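PDB 7DWM: transcriptional regulator from Vibrio virus VP882, which probably binds DNA through a LuxR-type helix-turn-helix domain to regulate transcription, and holds 3,5-dimethylpyrazin-2-ol in its PAS domain. Local coordinates for residues K88-W100 with K226-K238. Numbering follows the deposited sequence.
Sequences KIVLDVHPYANGW and KALFHTQVSMLLK. With A1U (3,5-dimethylpyrazin-2-ol), chain C.
Val93 and Val233 face each other as an antiparallel hydrogen-bonded pair. Val93 N donates a hydrogen bond to Val233 O at 2.9 Å, and Val233 N donates one to Val93 O at 3.0 Å. Leu91 and Met235 repeat this exchange, each N bonded to the other's O. Leu237 N adds a nearly straight bond to Ile89 O at 2.7 Å (173°). The opposite edge of strand 88-96 is bonded to strand 99-110, through Val90, Asp92 and His94. The C-terminal strand 233-236, which follows the helix-turn-helix region in sequence, thus extends the antiparallel PAS sheet at its edge. On the Val93 face, CG2 of Val233 packs on CB of Val93. Leu237 brings CD1 to 3.5 Å from Ile89 CG2, a methyl held anti to the backbone N. Asp92 lies on the other face, its carboxylate lining the 3,5-dimethylpyrazin-2-ol pocket. Tyr96 OH bonds to Asp92 O from above the carbonyl plane. Ser234 OG has a weak bond to Gln77. Beyond the strand, His230 CA lies 3.7 Å from the centroid of the Trp100 six-membered ring, over its face, a CH-pi contact. The His230 ring turns its edge to the indole face, planes 63° apart.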
loop_
_atom_site.group_PDB
_atom_site.type_symbol
_atom_site.label_atom_id
_atom_site.label_comp_id
_atom_site.label_asym_id
_atom_site.label_seq_id
_atom_site.Cartn_x
_atom_site.Cartn_y
_atom_site.Cartn_z
ATOM N N LYS A 88 6.913 -7.323 -7.830
ATOM C CA LYS A 88 6.607 -6.037 -8.434
ATOM C C LYS A 88 5.101 -5.837 -8.481
ATOM O O LYS A 88 4.342 -6.752 -8.820
ATOM C CB LYS A 88 7.192 -5.894 -9.851
ATOM C CG LYS A 88 8.714 -5.744 -9.918
ATOM C CD LYS A 88 9.384 -7.108 -9.867
ATOM C CE LYS A 88 10.713 -7.076 -9.133
ATOM N NZ LYS A 88 11.509 -8.297 -9.445
ATOM N N ILE A 89 4.680 -4.628 -8.136
ATOM C CA ILE A 89 3.278 -4.257 -8.044
ATOM C C ILE A 89 2.903 -3.479 -9.294
ATOM O O ILE A 89 3.619 -2.553 -9.709
ATOM C CB ILE A 89 3.000 -3.444 -6.766
ATOM C CG1 ILE A 89 3.616 -4.139 -5.550
ATOM C CG2 ILE A 89 1.517 -3.276 -6.541
ATOM C CD1 ILE A 89 3.973 -3.191 -4.420
ATOM N N VAL A 90 1.791 -3.861 -9.902
ATOM C CA VAL A 90 1.256 -3.196 -11.078
ATOM C C VAL A 90 -0.095 -2.575 -10.771
ATOM O O VAL A 90 -1.008 -3.234 -10.242
ATOM C CB VAL A 90 1.212 -4.150 -12.278
ATOM C CG1 VAL A 90 -0.030 -4.940 -12.281
ATOM C CG2 VAL A 90 1.223 -3.296 -13.597
ATOM N N LEU A 91 -0.184 -1.272 -11.025
ATOM C CA LEU A 91 -1.427 -0.524 -11.045
ATOM C C LEU A 91 -2.105 -0.785 -12.378
ATOM O O LEU A 91 -1.609 -0.356 -13.428
ATOM C CB LEU A 91 -1.164 0.967 -10.841
ATOM C CG LEU A 91 -2.333 1.950 -11.050
ATOM C CD1 LEU A 91 -3.453 1.701 -10.049
ATOM C CD2 LEU A 91 -1.848 3.390 -10.965
ATOM N N ASP A 92 -3.224 -1.493 -12.342
ATOM C CA ASP A 92 -4.001 -1.842 -13.523
ATOM C C ASP A 92 -5.346 -1.140 -13.418
ATOM O O ASP A 92 -6.213 -1.548 -12.640
ATOM C CB ASP A 92 -4.167 -3.360 -13.612
ATOM C CG ASP A 92 -3.110 -4.034 -14.485
ATOM O OD1 ASP A 92 -3.100 -3.850 -15.715
ATOM O OD2 ASP A 92 -2.283 -4.782 -13.962
ATOM N N VAL A 93 -5.525 -0.080 -14.191
ATOM C CA VAL A 93 -6.803 0.612 -14.262
ATOM C C VAL A 93 -7.446 0.235 -15.589
ATOM O O VAL A 93 -6.915 0.555 -16.665
ATOM C CB VAL A 93 -6.638 2.130 -14.116
ATOM C CG1 VAL A 93 -7.993 2.806 -14.173
ATOM C CG2 VAL A 93 -5.941 2.448 -12.800
ATOM N N HIS A 94 -8.586 -0.450 -15.512
ATOM C CA HIS A 94 -9.136 -1.086 -16.700
ATOM C C HIS A 94 -10.653 -1.076 -16.658
ATOM O O HIS A 94 -11.245 -1.121 -15.572
ATOM C CB HIS A 94 -8.650 -2.536 -16.838
ATOM C CG HIS A 94 -7.214 -2.661 -17.231
ATOM N ND1 HIS A 94 -6.772 -2.454 -18.519
ATOM C CD2 HIS A 94 -6.119 -2.979 -16.505
ATOM C CE1 HIS A 94 -5.464 -2.632 -18.569
ATOM N NE2 HIS A 94 -5.043 -2.954 -17.361
ATOM N N PRO A 95 -11.310 -1.038 -17.818
ATOM C CA PRO A 95 -12.755 -1.317 -17.898
ATOM C C PRO A 95 -13.021 -2.819 -17.824
ATOM O O PRO A 95 -13.259 -3.510 -18.814
ATOM C CB PRO A 95 -13.134 -0.723 -19.257
ATOM C CG PRO A 95 -11.903 -0.894 -20.079
ATOM C CD PRO A 95 -10.735 -0.718 -19.137
ATOM N N TYR A 96 -12.972 -3.344 -16.602
ATOM C CA TYR A 96 -13.188 -4.761 -16.381
ATOM C C TYR A 96 -14.645 -5.122 -16.680
ATOM O O TYR A 96 -15.497 -4.257 -16.911
ATOM C CB TYR A 96 -12.806 -5.137 -14.949
ATOM C CG TYR A 96 -11.346 -4.886 -14.625
ATOM C CD1 TYR A 96 -10.341 -5.634 -15.225
ATOM C CD2 TYR A 96 -10.974 -3.897 -13.723
ATOM C CE1 TYR A 96 -9.008 -5.407 -14.933
ATOM C CE2 TYR A 96 -9.644 -3.661 -13.428
ATOM C CZ TYR A 96 -8.667 -4.419 -14.035
ATOM O OH TYR A 96 -7.343 -4.187 -13.743
ATOM N N ALA A 97 -14.924 -6.427 -16.653
ATOM C CA ALA A 97 -16.207 -6.961 -17.102
ATOM C C ALA A 97 -17.411 -6.341 -16.400
ATOM O O ALA A 97 -18.536 -6.511 -16.884
ATOM C CB ALA A 97 -16.229 -8.477 -16.909
ATOM N N ASN A 98 -17.219 -5.635 -15.289
ATOM C CA ASN A 98 -18.323 -4.980 -14.594
ATOM C C ASN A 98 -17.988 -3.529 -14.281
ATOM O O ASN A 98 -18.243 -3.037 -13.176
ATOM C CB ASN A 98 -18.708 -5.737 -13.327
ATOM C CG ASN A 98 -20.192 -5.631 -13.020
ATOM O OD1 ASN A 98 -20.776 -4.550 -13.100
ATOM N ND2 ASN A 98 -20.811 -6.755 -12.675
ATOM N N GLY A 99 -17.410 -2.824 -15.243
ATOM C CA GLY A 99 -17.123 -1.411 -15.108
ATOM C C GLY A 99 -15.640 -1.137 -14.926
ATOM O O GLY A 99 -14.810 -2.040 -14.821
ATOM N N TRP A 100 -15.315 0.152 -14.934
ATOM C CA TRP A 100 -13.940 0.568 -14.701
ATOM C C TRP A 100 -13.556 0.317 -13.249
ATOM O O TRP A 100 -14.320 0.612 -12.327
ATOM C CB TRP A 100 -13.764 2.047 -15.039
ATOM C CG TRP A 100 -13.587 2.316 -16.501
ATOM C CD1 TRP A 100 -14.574 2.452 -17.433
ATOM C CD2 TRP A 100 -12.347 2.484 -17.202
ATOM N NE1 TRP A 100 -14.025 2.692 -18.670
ATOM C CE2 TRP A 100 -12.660 2.718 -18.554
ATOM C CE3 TRP A 100 -11.003 2.459 -16.816
ATOM C CZ2 TRP A 100 -11.680 2.925 -19.524
ATOM C CZ3 TRP A 100 -10.030 2.667 -17.780
ATOM C CH2 TRP A 100 -10.374 2.895 -19.118
ATOM N N LYS A 226 -9.719 14.578 -12.368
ATOM C CA LYS A 226 -10.692 13.849 -13.173
ATOM C C LYS A 226 -10.234 13.657 -14.616
ATOM O O LYS A 226 -10.764 12.783 -15.312
ATOM C CB LYS A 226 -12.051 14.542 -13.090
ATOM C CG LYS A 226 -12.278 15.659 -14.071
ATOM C CD LYS A 226 -13.762 15.860 -14.279
ATOM C CE LYS A 226 -14.415 14.575 -14.760
ATOM N NZ LYS A 226 -14.259 14.426 -16.238
ATOM N N ALA A 227 -9.280 14.464 -15.095
ATOM C CA ALA A 227 -8.718 14.208 -16.420
ATOM C C ALA A 227 -8.054 12.837 -16.507
ATOM O O ALA A 227 -7.897 12.303 -17.611
ATOM C CB ALA A 227 -7.715 15.300 -16.782
ATOM N N LEU A 228 -7.651 12.271 -15.370
ATOM C CA LEU A 228 -7.085 10.931 -15.281
ATOM C C LEU A 228 -8.142 9.834 -15.319
ATOM O O LEU A 228 -7.787 8.662 -15.469
ATOM C CB LEU A 228 -6.235 10.794 -14.018
ATOM C CG LEU A 228 -4.747 11.065 -14.241
ATOM C CD1 LEU A 228 -3.991 11.099 -12.923
ATOM C CD2 LEU A 228 -4.153 10.028 -15.180
ATOM N N PHE A 229 -9.421 10.178 -15.190
ATOM C CA PHE A 229 -10.464 9.168 -15.097
ATOM C C PHE A 229 -10.658 8.454 -16.430
ATOM O O PHE A 229 -10.456 9.025 -17.505
ATOM C CB PHE A 229 -11.801 9.802 -14.701
ATOM C CG PHE A 229 -11.906 10.206 -13.255
ATOM C CD1 PHE A 229 -13.132 10.593 -12.733
ATOM C CD2 PHE A 229 -10.799 10.208 -12.424
ATOM C CE1 PHE A 229 -13.254 10.967 -11.411
ATOM C CE2 PHE A 229 -10.915 10.583 -11.097
ATOM C CZ PHE A 229 -12.143 10.963 -10.591
ATOM N N HIS A 230 -11.057 7.188 -16.333
ATOM C CA HIS A 230 -11.341 6.294 -17.456
ATOM C C HIS A 230 -10.324 6.425 -18.590
ATOM O O HIS A 230 -10.668 6.678 -19.745
ATOM C CB HIS A 230 -12.752 6.531 -17.996
ATOM C CG HIS A 230 -13.798 6.742 -16.938
ATOM N ND1 HIS A 230 -14.527 7.908 -16.834
ATOM C CD2 HIS A 230 -14.268 5.922 -15.968
ATOM C CE1 HIS A 230 -15.388 7.804 -15.837
ATOM N NE2 HIS A 230 -15.252 6.607 -15.295
ATOM N N THR A 231 -9.054 6.211 -18.260
ATOM C CA THR A 231 -8.041 5.931 -19.269
ATOM C C THR A 231 -7.284 4.689 -18.837
ATOM O O THR A 231 -6.873 4.577 -17.676
ATOM C CB THR A 231 -7.070 7.111 -19.495
ATOM O OG1 THR A 231 -5.989 7.040 -18.555
ATOM C CG2 THR A 231 -7.784 8.459 -19.356
ATOM N N GLN A 232 -7.097 3.763 -19.766
ATOM C CA GLN A 232 -6.644 2.413 -19.463
ATOM C C GLN A 232 -5.134 2.405 -19.240
ATOM O O GLN A 232 -4.378 2.853 -20.110
ATOM C CB GLN A 232 -7.029 1.487 -20.614
ATOM C CG GLN A 232 -7.193 0.031 -20.274
ATOM C CD GLN A 232 -7.505 -0.784 -21.512
ATOM O OE1 GLN A 232 -7.297 -1.996 -21.556
ATOM N NE2 GLN A 232 -8.007 -0.109 -22.534
ATOM N N VAL A 233 -4.679 1.903 -18.084
ATOM C CA VAL A 233 -3.249 1.857 -17.785
ATOM C C VAL A 233 -2.891 0.530 -17.131
ATOM O O VAL A 233 -3.715 -0.129 -16.490
ATOM C CB VAL A 233 -2.765 3.028 -16.880
ATOM C CG1 VAL A 233 -3.244 4.385 -17.405
ATOM C CG2 VAL A 233 -3.200 2.830 -15.440
ATOM N N SER A 234 -1.617 0.174 -17.252
ATOM C CA SER A 234 -0.984 -0.803 -16.374
ATOM C C SER A 234 0.467 -0.392 -16.222
ATOM O O SER A 234 1.209 -0.363 -17.206
ATOM C CB SER A 234 -1.074 -2.212 -16.950
ATOM O OG SER A 234 -0.075 -2.415 -17.923
ATOM N N MET A 235 0.871 -0.087 -14.999
ATOM C CA MET A 235 2.159 0.528 -14.715
ATOM C C MET A 235 2.795 -0.181 -13.531
ATOM O O MET A 235 2.119 -0.463 -12.537
ATOM C CB MET A 235 2.010 2.011 -14.353
ATOM C CG MET A 235 1.564 2.937 -15.466
ATOM S SD MET A 235 1.203 4.553 -14.746
ATOM C CE MET A 235 2.820 4.996 -14.120
ATOM N N LEU A 236 4.099 -0.429 -13.600
ATOM C CA LEU A 236 4.755 -1.011 -12.444
ATOM C C LEU A 236 5.079 0.113 -11.475
ATOM O O LEU A 236 5.538 1.186 -11.879
ATOM C CB LEU A 236 6.016 -1.783 -12.846
ATOM C CG LEU A 236 7.008 -1.274 -13.900
ATOM C CD1 LEU A 236 7.885 -0.132 -13.395
ATOM C CD2 LEU A 236 7.874 -2.434 -14.382
ATOM N N LEU A 237 4.789 -0.116 -10.204
ATOM C CA LEU A 237 5.068 0.875 -9.182
ATOM C C LEU A 237 6.525 0.792 -8.758
ATOM O O LEU A 237 7.095 -0.296 -8.643
ATOM C CB LEU A 237 4.115 0.687 -8.007
ATOM C CG LEU A 237 2.693 0.851 -8.559
ATOM C CD1 LEU A 237 1.717 -0.136 -7.962
ATOM C CD2 LEU A 237 2.197 2.270 -8.374
ATOM N N LYS A 238 7.130 1.954 -8.539
ATOM C CA LYS A 238 8.574 2.039 -8.372
ATOM C C LYS A 238 8.964 2.745 -7.077
ATOM O O LYS A 238 8.903 2.160 -5.995
ATOM C CB LYS A 238 9.188 2.764 -9.572
ATOM C CG LYS A 238 8.788 2.158 -10.909
ATOM C CD LYS A 238 9.405 2.891 -12.091
ATOM C CE LYS A 238 9.392 4.398 -11.895
ATOM N NZ LYS A 238 9.933 5.103 -13.089
HETATM C CAB A1U C . -3.565 -7.452 -15.369
HETATM C CAC A1U C . -4.667 -8.343 -15.336
HETATM C CAE A1U C . -3.172 -10.147 -15.269
HETATM C CAF A1U C . -2.139 -9.187 -15.307
HETATM C CAG A1U C . -6.066 -7.793 -15.356
HETATM C CAH A1U C . -2.913 -11.622 -15.209
HETATM N NAA A1U C . -2.269 -7.862 -15.359
HETATM N NAD A1U C . -4.438 -9.687 -15.284
HETATM O OAI A1U C . -0.833 -9.714 -15.289
#